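Local coordinates for uncharacterized protein (Bacteroides ovatus, PDB 4QEY) that is of unknown function but belongs to the DUF4425 family and is probably a lipoprotein with a PLAT/LH2- and C2-like beta-sandwich fold, at residues V60-N63 with K64-C67. Residues are numbered along the deposited sequence; the frame is centred on the assembly and turned at random.
Sequences VTEN and KISC. With EDO (1,2-ethanediol), chain L.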
ATOM      1  N   VAL A  60     -10.226   1.156   3.092  1.00 42.09           N
ATOM      2  CA  VAL A  60     -10.146   0.741   1.682  1.00 42.51           C
ATOM      3  C   VAL A  60     -11.240  -0.303   1.398  1.00 48.26           C
ATOM      4  O   VAL A  60     -11.272  -1.337   2.054  1.00 47.51           O
ATOM      5  CB  VAL A  60      -8.741   0.196   1.343  1.00 45.31           C
ATOM      6  CG1 VAL A  60      -8.672  -0.303  -0.088  1.00 45.99           C
ATOM      7  CG2 VAL A  60      -7.663   1.240   1.595  1.00 44.55           C
ATOM      8  N   THR A  61     -12.157   0.000   0.459  1.00 46.65           N
ATOM      9  CA  THR A  61     -13.268  -0.882   0.077  1.00 48.42           C
ATOM     10  C   THR A  61     -12.900  -1.662  -1.210  1.00 53.34           C
ATOM     11  O   THR A  61     -13.424  -2.751  -1.436  1.00 55.03           O
ATOM     12  CB  THR A  61     -14.585  -0.088  -0.097  1.00 56.97           C
ATOM     13  OG1 THR A  61     -14.392   0.977  -1.026  1.00 61.90           O
ATOM     14  CG2 THR A  61     -15.091   0.492   1.197  1.00 53.66           C
ATOM     15  N   GLU A  62     -11.997  -1.108  -2.028  1.00 48.45           N
ATOM     16  CA  GLU A  62     -11.497  -1.735  -3.248  1.00 48.86           C
ATOM     17  C   GLU A  62     -10.552  -2.898  -2.903  1.00 51.22           C
ATOM     18  O   GLU A  62      -9.872  -2.854  -1.871  1.00 49.59           O
ATOM     19  CB  GLU A  62     -10.771  -0.685  -4.118  1.00 50.51           C
ATOM     20  CG  GLU A  62     -11.603   0.535  -4.495  1.00 64.72           C
ATOM     21  CD  GLU A  62     -12.896   0.302  -5.262  1.00102.39           C
ATOM     22  OE1 GLU A  62     -12.976  -0.656  -6.068  1.00106.72           O
ATOM     23  OE2 GLU A  62     -13.824   1.124  -5.081  1.00102.04           O
ATOM     24  N   ASN A  63     -10.514  -3.940  -3.751  1.00 48.12           N
ATOM     25  CA  ASN A  63      -9.650  -5.109  -3.537  1.00 46.84           C
ATOM     26  C   ASN A  63      -8.220  -4.822  -3.985  1.00 47.94           C
ATOM     27  O   ASN A  63      -7.303  -5.568  -3.632  1.00 46.14           O
ATOM     28  CB  ASN A  63     -10.198  -6.330  -4.271  1.00 50.26           C
ATOM     29  CG  ASN A  63     -11.450  -6.881  -3.616  1.00 83.97           C
ATOM     30  OD1 ASN A  63     -11.404  -7.504  -2.544  1.00 73.67           O
ATOM     31  ND2 ASN A  63     -12.601  -6.668  -4.246  1.00 81.88           N
ATOM     32  N   LYS A  64      -8.036  -3.737  -4.749  1.00 44.82           N
ATOM     33  CA  LYS A  64      -6.747  -3.316  -5.280  1.00 44.65           C
ATOM     34  C   LYS A  64      -6.667  -1.783  -5.272  1.00 49.29           C
ATOM     35  O   LYS A  64      -7.594  -1.105  -5.713  1.00 50.54           O
ATOM     36  CB  LYS A  64      -6.565  -3.899  -6.699  1.00 47.78           C
ATOM     37  CG  LYS A  64      -5.229  -3.649  -7.385  1.00 53.99           C
ATOM     38  CD  LYS A  64      -5.247  -4.244  -8.792  1.00 65.67           C
ATOM     39  CE  LYS A  64      -4.000  -3.961  -9.603  1.00 74.82           C
ATOM     40  NZ  LYS A  64      -4.065  -4.569 -10.962  1.00 71.59           N
ATOM     41  N   ILE A  65      -5.573  -1.248  -4.727  1.00 45.16           N
ATOM     42  CA  ILE A  65      -5.260   0.186  -4.697  1.00 43.81           C
ATOM     43  C   ILE A  65      -3.871   0.335  -5.257  1.00 46.21           C
ATOM     44  O   ILE A  65      -2.959  -0.379  -4.852  1.00 45.75           O
ATOM     45  CB  ILE A  65      -5.415   0.859  -3.293  1.00 45.23           C
ATOM     46  CG1 ILE A  65      -6.873   0.874  -2.840  1.00 45.99           C
ATOM     47  CG2 ILE A  65      -4.861   2.302  -3.286  1.00 45.04           C
ATOM     48  CD1 ILE A  65      -7.900   1.792  -3.648  1.00 55.34           C
ATOM     49  N   SER A  66      -3.718   1.261  -6.186  1.00 43.86           N
ATOM     50  CA  SER A  66      -2.452   1.555  -6.831  1.00 44.41           C
ATOM     51  C   SER A  66      -2.116   3.031  -6.703  1.00 47.66           C
ATOM     52  O   SER A  66      -3.004   3.891  -6.739  1.00 45.48           O
ATOM     53  CB  SER A  66      -2.512   1.151  -8.299  1.00 48.82           C
ATOM     54  OG  SER A  66      -1.311   1.490  -8.967  1.00 64.52           O
ATOM     55  N   CYS A  67      -0.822   3.313  -6.556  1.00 46.29           N
ATOM     56  CA  CYS A  67      -0.292   4.666  -6.495  1.00 47.01           C
ATOM     57  C   CYS A  67       1.074   4.691  -7.196  1.00 49.21           C
ATOM     58  O   CYS A  67       1.877   3.787  -6.989  1.00 48.18           O
ATOM     59  CB  CYS A  67      -0.211   5.157  -5.055  1.00 46.81           C
ATOM     60  SG  CYS A  67       0.179   6.911  -4.908  1.00 51.91           S
TER
HETATM   61  C1  EDO L 202     -11.450  -3.698   4.148  1.00 47.32           C
HETATM   62  O1  EDO L 202     -10.836  -4.869   4.610  1.00 47.76           O
HETATM   63  C2  EDO L 202     -10.997  -2.582   5.085  1.00 44.52           C
HETATM   64  O2  EDO L 202     -11.517  -1.331   4.715  1.00 43.22           O
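Val60 lays its CG1 methyl against the side chain of Ile65, with Val60 CG1 3.5 Å from Ile65 CG1. The two side chains meet at a slant. In Val60, CG1 stands anti to the backbone N (chi1 177°), and this brings that branch, not CG2, to the isoleucine. Ile65 uses its longer arm. Its CD1 methyl reaches back along the chain to the aliphatic part of Glu62, and Ile65 CD1 lies 3.8 Å from Glu62 CB. Ile65 CD1 is also 4.0 Å from Glu62 CG. These two side chains cross at nearly a right angle. The Glu62 chain bends at chi2 (-58°), and its carboxylate turns away from the strand. Only the methylenes of Glu62 therefore meet the isoleucine. The side chain of Lys64 is extended and touches Val16 and Glu18 of strand 13-21.

Gln19 of that strand holds the loop by polar contacts. Its NE2 bonds to both Val60 O and Glu62 O, and Asn63 shares a backbone hydrogen bond with it. Val60 O also accepts a hydrogen bond from O2 of a bound 1,2-ethanediol, at 2.7 Å; the diol probably comes from the crystallisation liquor.

Val60 and Ile65 also touch Ile30 of strand 26-36, in the other sheet from strand 64-68, so the small apolar cluster lies between the two sheets. The segment 60-63 is part of the connection that carries the chain from edge strand 55-57 of one sheet to edge strand 64-68 of the other, a sheet-to-sheet connection (a beta-arch) of the kind found in antiparallel beta-sandwiches, consistent with the PLAT/LH2- and C2-like family.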